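Local atomic coordinates of molybdopterin biosynthesis moeA protein (Pyrococcus horikoshii, PDB entry 1WU2), a protein that probably acts in molybdenum cofactor biosynthesis, helping to insert molybdenum into molybdopterin. Residues K182-I187 against F224-L229; C251-I256 against E291-M296. One frame throughout, in Å; residues are numbered along the deposited sequence.

Contact 1. Residues K182-I187 against F224-L229; sequences KPKVGI and FGEPIL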
# COMPACT_ATOMS: atom_id res chain seq x y z
N LYS A 182 -7.46 11.46 12.49
CA LYS A 182 -6.49 10.41 12.77
C LYS A 182 -6.44 10.15 14.27
O LYS A 182 -6.23 11.09 15.04
CB LYS A 182 -5.09 10.82 12.30
CG LYS A 182 -4.98 11.07 10.81
CD LYS A 182 -3.52 11.16 10.39
CE LYS A 182 -3.38 11.45 8.91
NZ LYS A 182 -1.95 11.40 8.50
N PRO A 183 -6.64 8.90 14.69
CA PRO A 183 -6.49 8.56 16.10
C PRO A 183 -5.10 8.90 16.60
O PRO A 183 -4.11 8.55 15.96
CB PRO A 183 -6.70 7.03 16.12
CG PRO A 183 -7.43 6.72 14.87
CD PRO A 183 -7.00 7.73 13.87
N LYS A 184 -5.03 9.61 17.72
CA LYS A 184 -3.75 9.91 18.35
C LYS A 184 -3.29 8.68 19.12
O LYS A 184 -4.01 8.17 19.97
CB LYS A 184 -3.90 11.11 19.28
CG LYS A 184 -4.25 12.41 18.56
CD LYS A 184 -4.88 13.45 19.51
CE LYS A 184 -5.99 14.26 18.85
NZ LYS A 184 -7.15 14.49 19.78
N VAL A 185 -2.10 8.18 18.79
CA VAL A 185 -1.54 6.98 19.41
C VAL A 185 -0.27 7.34 20.16
O VAL A 185 0.74 7.67 19.55
CB VAL A 185 -1.20 5.92 18.33
CG1 VAL A 185 -0.53 4.69 18.95
CG2 VAL A 185 -2.44 5.53 17.56
N GLY A 186 -0.32 7.28 21.49
CA GLY A 186 0.84 7.52 22.32
C GLY A 186 1.85 6.39 22.22
O GLY A 186 1.48 5.24 22.00
N ILE A 187 3.13 6.73 22.39
CA ILE A 187 4.21 5.75 22.32
C ILE A 187 5.18 6.00 23.48
O ILE A 187 5.89 7.01 23.49
CB ILE A 187 4.96 5.85 20.96
CG1 ILE A 187 4.03 5.45 19.81
CG2 ILE A 187 6.21 4.97 20.97
CD1 ILE A 187 4.62 5.65 18.43
N PHE A 224 -3.32 4.94 9.49
CA PHE A 224 -4.39 5.90 9.80
C PHE A 224 -4.19 6.81 11.02
O PHE A 224 -4.99 7.72 11.22
CB PHE A 224 -5.74 5.18 9.92
CG PHE A 224 -5.93 4.08 8.92
CD1 PHE A 224 -5.79 4.33 7.56
CD2 PHE A 224 -6.21 2.78 9.33
CE1 PHE A 224 -5.95 3.32 6.62
CE2 PHE A 224 -6.37 1.76 8.40
CZ PHE A 224 -6.24 2.03 7.04
N GLY A 225 -3.15 6.56 11.81
CA GLY A 225 -2.95 7.25 13.07
C GLY A 225 -1.90 8.35 13.05
O GLY A 225 -1.10 8.46 12.12
N GLU A 226 -1.92 9.17 14.10
CA GLU A 226 -0.91 10.19 14.36
C GLU A 226 -0.12 9.78 15.60
O GLU A 226 -0.66 9.81 16.70
CB GLU A 226 -1.60 11.54 14.61
CG GLU A 226 -0.65 12.70 14.92
CD GLU A 226 -1.38 13.96 15.35
OE1 GLU A 226 -2.62 13.93 15.52
OE2 GLU A 226 -0.70 15.00 15.53
N PRO A 227 1.14 9.39 15.44
CA PRO A 227 1.95 8.98 16.59
C PRO A 227 2.42 10.18 17.40
O PRO A 227 2.79 11.21 16.82
CB PRO A 227 3.14 8.27 15.94
CG PRO A 227 3.28 8.91 14.62
CD PRO A 227 1.90 9.31 14.18
N ILE A 228 2.41 10.05 18.72
CA ILE A 228 2.86 11.10 19.62
C ILE A 228 3.89 10.51 20.59
O ILE A 228 3.56 9.63 21.38
CB ILE A 228 1.66 11.71 20.38
CG1 ILE A 228 0.84 12.60 19.43
CG2 ILE A 228 2.12 12.54 21.58
CD1 ILE A 228 -0.64 12.44 19.59
N LEU A 229 5.12 11.01 20.51
CA LEU A 229 6.23 10.49 21.29
C LEU A 229 6.26 11.08 22.69
O LEU A 229 6.21 12.30 22.86
CB LEU A 229 7.56 10.82 20.61
CG LEU A 229 7.85 10.21 19.24
CD1 LEU A 229 7.30 11.09 18.12
CD2 LEU A 229 9.35 10.00 19.07
O HOH W 1 -1.56 8.23 9.11
O HOH W 2 -5.15 13.66 15.07
O HOH W 3 0.02 11.19 11.08

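Contact 2. Residues C251-I256 against E291-M296; sequences CDIVLI and EKVFIM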
# COMPACT_ATOMS: atom_id res chain seq x y z
N CYS A 251 -6.24 8.72 22.21
CA CYS A 251 -7.34 7.78 22.07
C CYS A 251 -6.89 6.40 22.53
O CYS A 251 -7.59 5.72 23.28
CB CYS A 251 -7.82 7.74 20.61
SG CYS A 251 -7.98 9.36 19.82
N ASP A 252 -5.71 5.98 22.06
CA ASP A 252 -5.05 4.78 22.58
C ASP A 252 -3.57 5.07 22.83
O ASP A 252 -3.05 6.09 22.37
CB ASP A 252 -5.27 3.56 21.65
CG ASP A 252 -4.21 3.44 20.54
OD1 ASP A 252 -3.01 3.45 20.85
OD2 ASP A 252 -4.50 3.30 19.33
N ILE A 253 -2.91 4.19 23.57
CA ILE A 253 -1.49 4.35 23.88
C ILE A 253 -0.77 3.00 23.85
O ILE A 253 -1.28 1.99 24.31
CB ILE A 253 -1.27 5.16 25.23
CG1 ILE A 253 -0.34 4.43 26.21
CG2 ILE A 253 -2.59 5.52 25.93
CD1 ILE A 253 1.12 4.71 25.96
N VAL A 254 0.43 3.03 23.27
CA VAL A 254 1.27 1.86 23.10
C VAL A 254 2.49 2.04 24.00
O VAL A 254 3.10 3.10 24.01
CB VAL A 254 1.72 1.76 21.62
CG1 VAL A 254 3.03 1.01 21.48
CG2 VAL A 254 0.63 1.12 20.76
N LEU A 255 2.85 1.01 24.76
CA LEU A 255 4.06 1.06 25.57
C LEU A 255 4.90 -0.22 25.48
O LEU A 255 4.37 -1.32 25.39
CB LEU A 255 3.76 1.41 27.04
CG LEU A 255 2.77 0.54 27.81
CD1 LEU A 255 3.49 -0.55 28.60
CD2 LEU A 255 1.95 1.41 28.75
N ILE A 256 6.21 -0.03 25.53
CA ILE A 256 7.22 -1.07 25.32
C ILE A 256 7.74 -1.56 26.67
O ILE A 256 7.66 -0.84 27.66
CB ILE A 256 8.38 -0.45 24.50
CG1 ILE A 256 7.90 -0.02 23.11
CG2 ILE A 256 9.56 -1.39 24.41
CD1 ILE A 256 7.24 -1.11 22.30
N GLU A 291 -7.85 -0.64 29.16
CA GLU A 291 -8.06 0.81 29.27
C GLU A 291 -7.35 1.59 28.16
O GLU A 291 -6.72 2.62 28.42
CB GLU A 291 -7.60 1.33 30.63
CG GLU A 291 -8.10 0.54 31.82
CD GLU A 291 -7.84 1.26 33.13
OE1 GLU A 291 -8.78 1.91 33.64
OE2 GLU A 291 -6.70 1.19 33.65
N LYS A 292 -7.47 1.10 26.92
CA LYS A 292 -6.84 1.72 25.74
C LYS A 292 -5.31 1.61 25.71
O LYS A 292 -4.67 2.27 24.90
CB LYS A 292 -7.25 3.20 25.60
CG LYS A 292 -8.73 3.49 25.82
CD LYS A 292 -9.61 2.62 24.93
CE LYS A 292 -11.03 3.16 24.86
NZ LYS A 292 -12.03 2.07 24.90
N VAL A 293 -4.73 0.77 26.57
CA VAL A 293 -3.28 0.65 26.68
C VAL A 293 -2.80 -0.71 26.19
O VAL A 293 -3.24 -1.75 26.68
CB VAL A 293 -2.79 0.87 28.13
CG1 VAL A 293 -1.27 0.91 28.19
CG2 VAL A 293 -3.38 2.15 28.70
N PHE A 294 -1.88 -0.70 25.23
CA PHE A 294 -1.34 -1.90 24.61
C PHE A 294 0.05 -2.17 25.18
O PHE A 294 0.97 -1.39 24.94
CB PHE A 294 -1.23 -1.70 23.09
CG PHE A 294 -2.55 -1.56 22.38
CD1 PHE A 294 -2.97 -2.53 21.47
CD2 PHE A 294 -3.36 -0.46 22.58
CE1 PHE A 294 -4.18 -2.41 20.81
CE2 PHE A 294 -4.57 -0.33 21.91
CZ PHE A 294 -4.98 -1.31 21.03
N ILE A 295 0.20 -3.26 25.93
CA ILE A 295 1.50 -3.65 26.48
C ILE A 295 2.27 -4.48 25.44
O ILE A 295 1.86 -5.59 25.10
CB ILE A 295 1.35 -4.48 27.80
CG1 ILE A 295 0.18 -3.99 28.67
CG2 ILE A 295 2.65 -4.44 28.60
CD1 ILE A 295 0.19 -2.51 29.01
N MSE A 296 3.39 -3.94 24.97
CA MSE A 296 4.17 -4.56 23.89
C MSE A 296 5.48 -5.15 24.43
O MSE A 296 5.81 -4.98 25.60
CB MSE A 296 4.44 -3.56 22.76
CG MSE A 296 3.39 -2.46 22.60
SE MSE A 296 2.57 -2.36 20.82
CE MSE A 296 1.47 -3.89 20.98

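Contact 1. Residues K182-I187 against F224-L229
Lys184 turns its CG beside its own backbone N (chi1 -65°), and Ile228 does the same with CG1 (chi1 -74°); the two side chains run side by side, and a chi2 of 138° helps bring Ile228 CD1 to 3.5 Å from Lys184 CB. They share one face of a parallel strand pair, the two strands of a beta-alpha-beta crossover whose helix is 212-222, with strand 226-229 at the edge, within this chain, of the mixed sheet of the probable molybdopterin-binding domain. Glu226 stands on that face too, its extended chain bringing OE1 to 3.8 Å from Lys184 CG, whereas Lys184 NZ lies 6.2 Å from OE1, too far for a salt bridge. On the reverse face Ile187 CD1 packs alongside Pro227 CB, and that helix covers Val185 and Pro227. Pro227 has no N-H to give, but its N points away from strand 184-187, and the bonds across this pair come from its neighbours: Val185 N to Glu226 O, then Ile228 N to Val185 O. Earlier, Lys182 lays its CB 3.3 Å from Phe224 O. Two waters link its NZ to Gly225 O, and a third donates to Lys182 O and Glu226 OE1, 2.6 Å from the carboxylate oxygen.

Contact 2. Residues C251-I256 against E291-M296
Leu255 CD2 packs against Val293 CG1, joining neighbouring parallel strands of the alpha/beta sheet in the probable molybdopterin-binding domain; the modelled 3.3 Å between these two carbons is shorter than usual and doubtful in detail. A chi1 of 56° sets Leu255 CG between its backbone N and carbonyl carbon, and from there the branches divide, CD2 crossing toward Val293 while CD1 runs alongside Ile295 CD1 at 3.9 Å. Ile253 joins the same face, lying beside Val293. The reverse face belongs to Val254, Phe294 and, just past the strand, Met296, a selenomethionine. Its bent chain passes nearly at right angles to Val254 and places SE 3.5 Å from Val254 CG1, while Ile256 CD1 rests against Met296 CB. The Phe294 ring has Ile253 O at its edge, near the ring plane, 3.6 Å from CD2; the carboxylate plane of Asp252 is turned 56° from the ring, with Asp252 CB 4.0 Å from Phe294 CE2. Asp252 OD2 is buried here without a polar partner in the model.

Behind these side chains, four backbone bonds fix the register. Ile253 N and Leu255 N donate to Lys292 O and Phe294 O; Phe294 N and Met296 N donate back to Ile253 O and Leu255 O, the last pair 2.8 Å apart. Lys292 lays its CB and CG against Cys251 O, and its NZ bonds to Asp20 O.

Farther out, Tyr289 meets the Phe294 ring edge-to-face. Helix 300-319 covers Phe294 through Val311 and Met296 through Gln306, helix 212-222 brings Leu216 against Val254 and Ile256, and strand 184-190 continues the parallel part of the mixed sheet on the side of strand 252-255 away from strand 293-295.

Overall arrangement
Followed from the N terminus, the chain enters this sheet at strand 184-190, and contact 1 closes a loop of 36 residues when helix 212-222 has returned it to strand 226-233, a beta-alpha-beta crossover. Contact 2 opens only afterwards and closes 34 residues later, through a segment with no helix among its modelled residues; residues 258-265 are not modelled. The two closures are in series, neither nested nor crossing. In space they adjoin, with centres about 11 Å apart, because strands 184-190 and 252-255 are neighbours: Gly186 probably bonds through its N to Asp252 O and through its O to Val254 N. Together they build the parallel part of the sheet, in the order 226-233, 184-190, 252-255, 293-295.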